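Local coordinates for microtubule-associated protein 1 light chain 3 (PDB 4EOY), which is an Atg8-family ubiquitin-like protein that binds a peptide of Atg3 and probably takes part in the parasite's Atg8 conjugation pathway, at residues Lys23-Tyr28 with Leu102-Tyr107. The protein carries 3 engineered substitutions. Numbering follows the deposited sequence.
Sequences KIRSKY and LMQDLY
Arg-25 and Tyr-107 are the residues at which the backbones of 23-28 and 102-107 come nearest, and even there the CA atoms stay 12.0 Å apart. Residues 23-27 form the last turn of helix 14-27, which Tyr-28 ends by leaving helical angles; 103-107 open helix 103-110, with Leu-102 at its N-cap. Long side chains must therefore span the gap, and no direct hydrogen bond crosses it. The CB of Tyr-107 points toward 23-28, and with CG anti to the backbone N (chi1 -173°) the ring extends alongside the arginine, whose chain, bent at chi2 and chi3, runs past in the opposite direction. CE2 of Tyr-107 lies over the centre of one guanidinium face, 4.0 Å from CZ of Arg-25, with the two planes inclined by 31°. CD of Arg-25 packs 3.8 Å from OH of Tyr-107. Arginine suits this place because its methylene groups can lie against the tyrosine while its flat end still carries N-H groups for polar partners. In the ubiquitin-like fold of Atg8 proteins, helix 14-27 belongs to the N-terminal addition to the ubiquitin core; here it meets helix 103-110 of that core beside strand 31-38, whose Ile-32 touches Arg-25, Gln-104 and Tyr-107. The polar link is indirect: a water accepts from NH1 of Arg-25, which also hydrogen-bonds the carbonyl oxygen of Arg-31, and donates to OE1 of Gln-104 at 2.8 Å. Glutamine can serve two sides at once, since its NE2 holds Glu-108 one turn along its own helix while OE1 takes the water. Tyrosine combines a ring for the guanidinium with a hydroxyl that is hydrogen-bonded to the carbonyl oxygen of Gly-115.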
ATOM      1  N   LYS A  23       1.288 -18.143   0.120  1.00 45.36           N
ATOM      2  CA  LYS A  23       2.617 -18.591   0.516  1.00 53.56           C
ATOM      3  C   LYS A  23       3.409 -17.523   1.264  1.00 51.48           C
ATOM      4  O   LYS A  23       4.227 -17.847   2.119  1.00 51.52           O
ATOM      5  CB  LYS A  23       3.412 -19.178  -0.662  1.00 75.68           C
ATOM      6  CG  LYS A  23       3.788 -18.235  -1.796  1.00 99.31           C
ATOM      7  CD  LYS A  23       4.458 -19.029  -2.916  1.00121.74           C
ATOM      8  CE  LYS A  23       4.779 -18.187  -4.144  1.00128.14           C
ATOM      9  NZ  LYS A  23       3.579 -17.886  -4.977  1.00115.81           N
ATOM     10  N   ILE A  24       3.160 -16.254   0.971  1.00 56.84           N
ATOM     11  CA  ILE A  24       3.797 -15.183   1.737  1.00 59.38           C
ATOM     12  C   ILE A  24       3.230 -15.125   3.174  1.00 53.81           C
ATOM     13  O   ILE A  24       3.962 -14.842   4.134  1.00 48.84           O
ATOM     14  CB  ILE A  24       3.672 -13.817   1.024  1.00 68.87           C
ATOM     15  CG1 ILE A  24       4.838 -12.904   1.410  1.00 64.98           C
ATOM     16  CG2 ILE A  24       2.334 -13.159   1.335  1.00 82.22           C
ATOM     17  CD1 ILE A  24       6.169 -13.359   0.856  1.00 65.76           C
ATOM     18  N   ARG A  25       1.934 -15.405   3.315  1.00 44.29           N
ATOM     19  CA  ARG A  25       1.282 -15.475   4.633  1.00 45.44           C
ATOM     20  C   ARG A  25       1.681 -16.711   5.441  1.00 38.30           C
ATOM     21  O   ARG A  25       1.713 -16.657   6.659  1.00 41.29           O
ATOM     22  CB  ARG A  25      -0.239 -15.475   4.496  1.00 43.71           C
ATOM     23  CG  ARG A  25      -0.852 -14.114   4.193  1.00 51.47           C
ATOM     24  CD  ARG A  25      -0.858 -13.196   5.406  1.00 42.31           C
ATOM     25  NE  ARG A  25      -1.706 -13.687   6.500  1.00 50.31           N
ATOM     26  CZ  ARG A  25      -1.833 -13.090   7.686  1.00 52.96           C
ATOM     27  NH1 ARG A  25      -1.170 -11.969   7.953  1.00 54.70           N
ATOM     28  NH2 ARG A  25      -2.624 -13.615   8.618  1.00 56.51           N
ATOM     29  N   SER A  26       1.946 -17.829   4.770  1.00 42.99           N
ATOM     30  CA  SER A  26       2.443 -19.016   5.462  1.00 49.03           C
ATOM     31  C   SER A  26       3.903 -18.791   5.888  1.00 51.21           C
ATOM     32  O   SER A  26       4.297 -19.191   6.987  1.00 59.05           O
ATOM     33  CB  SER A  26       2.301 -20.262   4.578  1.00 52.38           C
ATOM     34  OG  SER A  26       3.111 -20.169   3.423  1.00 62.11           O
ATOM     35  N   LYS A  27       4.691 -18.143   5.022  1.00 44.18           N
ATOM     36  CA  LYS A  27       6.107 -17.863   5.296  1.00 49.09           C
ATOM     37  C   LYS A  27       6.306 -16.781   6.359  1.00 57.39           C
ATOM     38  O   LYS A  27       7.234 -16.890   7.167  1.00 53.47           O
ATOM     39  CB  LYS A  27       6.834 -17.431   4.022  1.00 59.81           C
ATOM     40  CG  LYS A  27       7.178 -18.567   3.071  1.00 62.95           C
ATOM     41  CD  LYS A  27       7.584 -18.046   1.696  1.00 76.50           C
ATOM     42  CE  LYS A  27       8.791 -17.114   1.748  1.00 80.08           C
ATOM     43  NZ  LYS A  27       9.953 -17.710   2.465  1.00 65.47           N
ATOM     44  N   TYR A  28       5.460 -15.742   6.338  1.00 44.54           N
ATOM     45  CA  TYR A  28       5.592 -14.598   7.255  1.00 49.55           C
ATOM     46  C   TYR A  28       4.264 -14.223   7.911  1.00 55.74           C
ATOM     47  O   TYR A  28       3.685 -13.178   7.598  1.00 47.20           O
ATOM     48  CB  TYR A  28       6.148 -13.384   6.509  1.00 53.10           C
ATOM     49  CG  TYR A  28       7.380 -13.691   5.700  1.00 49.39           C
ATOM     50  CD1 TYR A  28       8.578 -13.998   6.325  1.00 55.86           C
ATOM     51  CD2 TYR A  28       7.345 -13.679   4.311  1.00 60.62           C
ATOM     52  CE1 TYR A  28       9.710 -14.286   5.591  1.00 64.78           C
ATOM     53  CE2 TYR A  28       8.474 -13.959   3.563  1.00 72.61           C
ATOM     54  CZ  TYR A  28       9.654 -14.266   4.205  1.00 72.45           C
ATOM     55  OH  TYR A  28      10.773 -14.547   3.454  1.00 79.78           O
ATOM     56  N   LEU A 102      -4.752  -0.998  14.366  1.00 34.78           N
ATOM     57  CA  LEU A 102      -3.615  -1.792  13.895  1.00 29.03           C
ATOM     58  C   LEU A 102      -3.788  -2.114  12.421  1.00 28.70           C
ATOM     59  O   LEU A 102      -4.905  -2.196  11.920  1.00 36.80           O
ATOM     60  CB  LEU A 102      -3.511  -3.113  14.668  1.00 28.06           C
ATOM     61  CG  LEU A 102      -3.280  -3.094  16.171  1.00 26.14           C
ATOM     62  CD1 LEU A 102      -3.242  -4.533  16.657  1.00 37.84           C
ATOM     63  CD2 LEU A 102      -2.006  -2.366  16.567  1.00 26.10           C
ATOM     64  N   MET A 103      -2.679  -2.321  11.722  1.00 29.17           N
ATOM     65  CA  MET A 103      -2.731  -2.711  10.311  1.00 25.24           C
ATOM     66  C   MET A 103      -3.324  -4.100  10.130  1.00 24.60           C
ATOM     67  O   MET A 103      -3.823  -4.430   9.056  1.00 24.26           O
ATOM     68  CB  MET A 103      -1.333  -2.655   9.657  1.00 32.45           C
ATOM     69  CG  MET A 103      -0.871  -1.254   9.237  1.00 22.71           C
ATOM     70  SD  MET A 103      -1.928  -0.478   7.984  1.00 25.63           S
ATOM     71  CE  MET A 103      -1.889  -1.640   6.631  1.00 19.66           C
ATOM     72  N   GLN A 104      -3.281  -4.926  11.173  1.00 25.13           N
ATOM     73  CA  GLN A 104      -3.958  -6.209  11.118  1.00 22.06           C
ATOM     74  C   GLN A 104      -5.472  -6.015  11.009  1.00 22.52           C
ATOM     75  O   GLN A 104      -6.139  -6.778  10.316  1.00 20.76           O
ATOM     76  CB  GLN A 104      -3.635  -7.050  12.350  1.00 24.66           C
ATOM     77  CG  GLN A 104      -4.268  -8.440  12.347  1.00 23.05           C
ATOM     78  CD  GLN A 104      -3.709  -9.347  11.261  1.00 30.21           C
ATOM     79  OE1 GLN A 104      -2.573  -9.154  10.789  1.00 34.36           O
ATOM     80  NE2 GLN A 104      -4.489 -10.356  10.868  1.00 25.05           N
ATOM     81  N   ASP A 105      -6.003  -5.013  11.710  1.00 24.87           N
ATOM     82  CA  ASP A 105      -7.433  -4.774  11.745  1.00 22.67           C
ATOM     83  C   ASP A 105      -7.929  -4.441  10.341  1.00 24.96           C
ATOM     84  O   ASP A 105      -8.870  -5.063   9.840  1.00 25.63           O
ATOM     85  CB  ASP A 105      -7.760  -3.675  12.746  1.00 23.52           C
ATOM     86  CG  ASP A 105      -7.605  -4.140  14.171  1.00 28.91           C
ATOM     87  OD1 ASP A 105      -8.056  -5.290  14.470  1.00 28.56           O
ATOM     88  OD2 ASP A 105      -7.046  -3.368  14.991  1.00 33.29           O
ATOM     89  N   LEU A 106      -7.244  -3.511   9.689  1.00 24.93           N
ATOM     90  CA  LEU A 106      -7.524  -3.191   8.303  1.00 22.43           C
ATOM     91  C   LEU A 106      -7.522  -4.452   7.465  1.00 26.72           C
ATOM     92  O   LEU A 106      -8.413  -4.642   6.627  1.00 31.13           O
ATOM     93  CB  LEU A 106      -6.502  -2.189   7.749  1.00 23.40           C
ATOM     94  CG  LEU A 106      -6.956  -0.737   7.741  1.00 28.64           C
ATOM     95  CD1 LEU A 106      -7.293  -0.280   9.142  1.00 25.59           C
ATOM     96  CD2 LEU A 106      -5.913   0.175   7.088  1.00 25.14           C
ATOM     97  N   TYR A 107      -6.520  -5.307   7.681  1.00 21.47           N
ATOM     98  CA  TYR A 107      -6.400  -6.537   6.916  1.00 18.57           C
ATOM     99  C   TYR A 107      -7.605  -7.428   7.165  1.00 20.82           C
ATOM    100  O   TYR A 107      -8.236  -7.873   6.228  1.00 17.58           O
ATOM    101  CB  TYR A 107      -5.122  -7.286   7.271  1.00 19.84           C
ATOM    102  CG  TYR A 107      -4.852  -8.475   6.394  1.00 20.28           C
ATOM    103  CD1 TYR A 107      -4.393  -8.308   5.110  1.00 22.30           C
ATOM    104  CD2 TYR A 107      -5.041  -9.763   6.854  1.00 27.90           C
ATOM    105  CE1 TYR A 107      -4.147  -9.386   4.288  1.00 24.01           C
ATOM    106  CE2 TYR A 107      -4.786 -10.862   6.042  1.00 27.68           C
ATOM    107  CZ  TYR A 107      -4.336 -10.660   4.754  1.00 27.28           C
ATOM    108  OH  TYR A 107      -4.070 -11.726   3.910  1.00 35.53           O
TER
HETATM  109  O   HOH W   1      -0.472 -10.752   9.975  1.00 60.41           O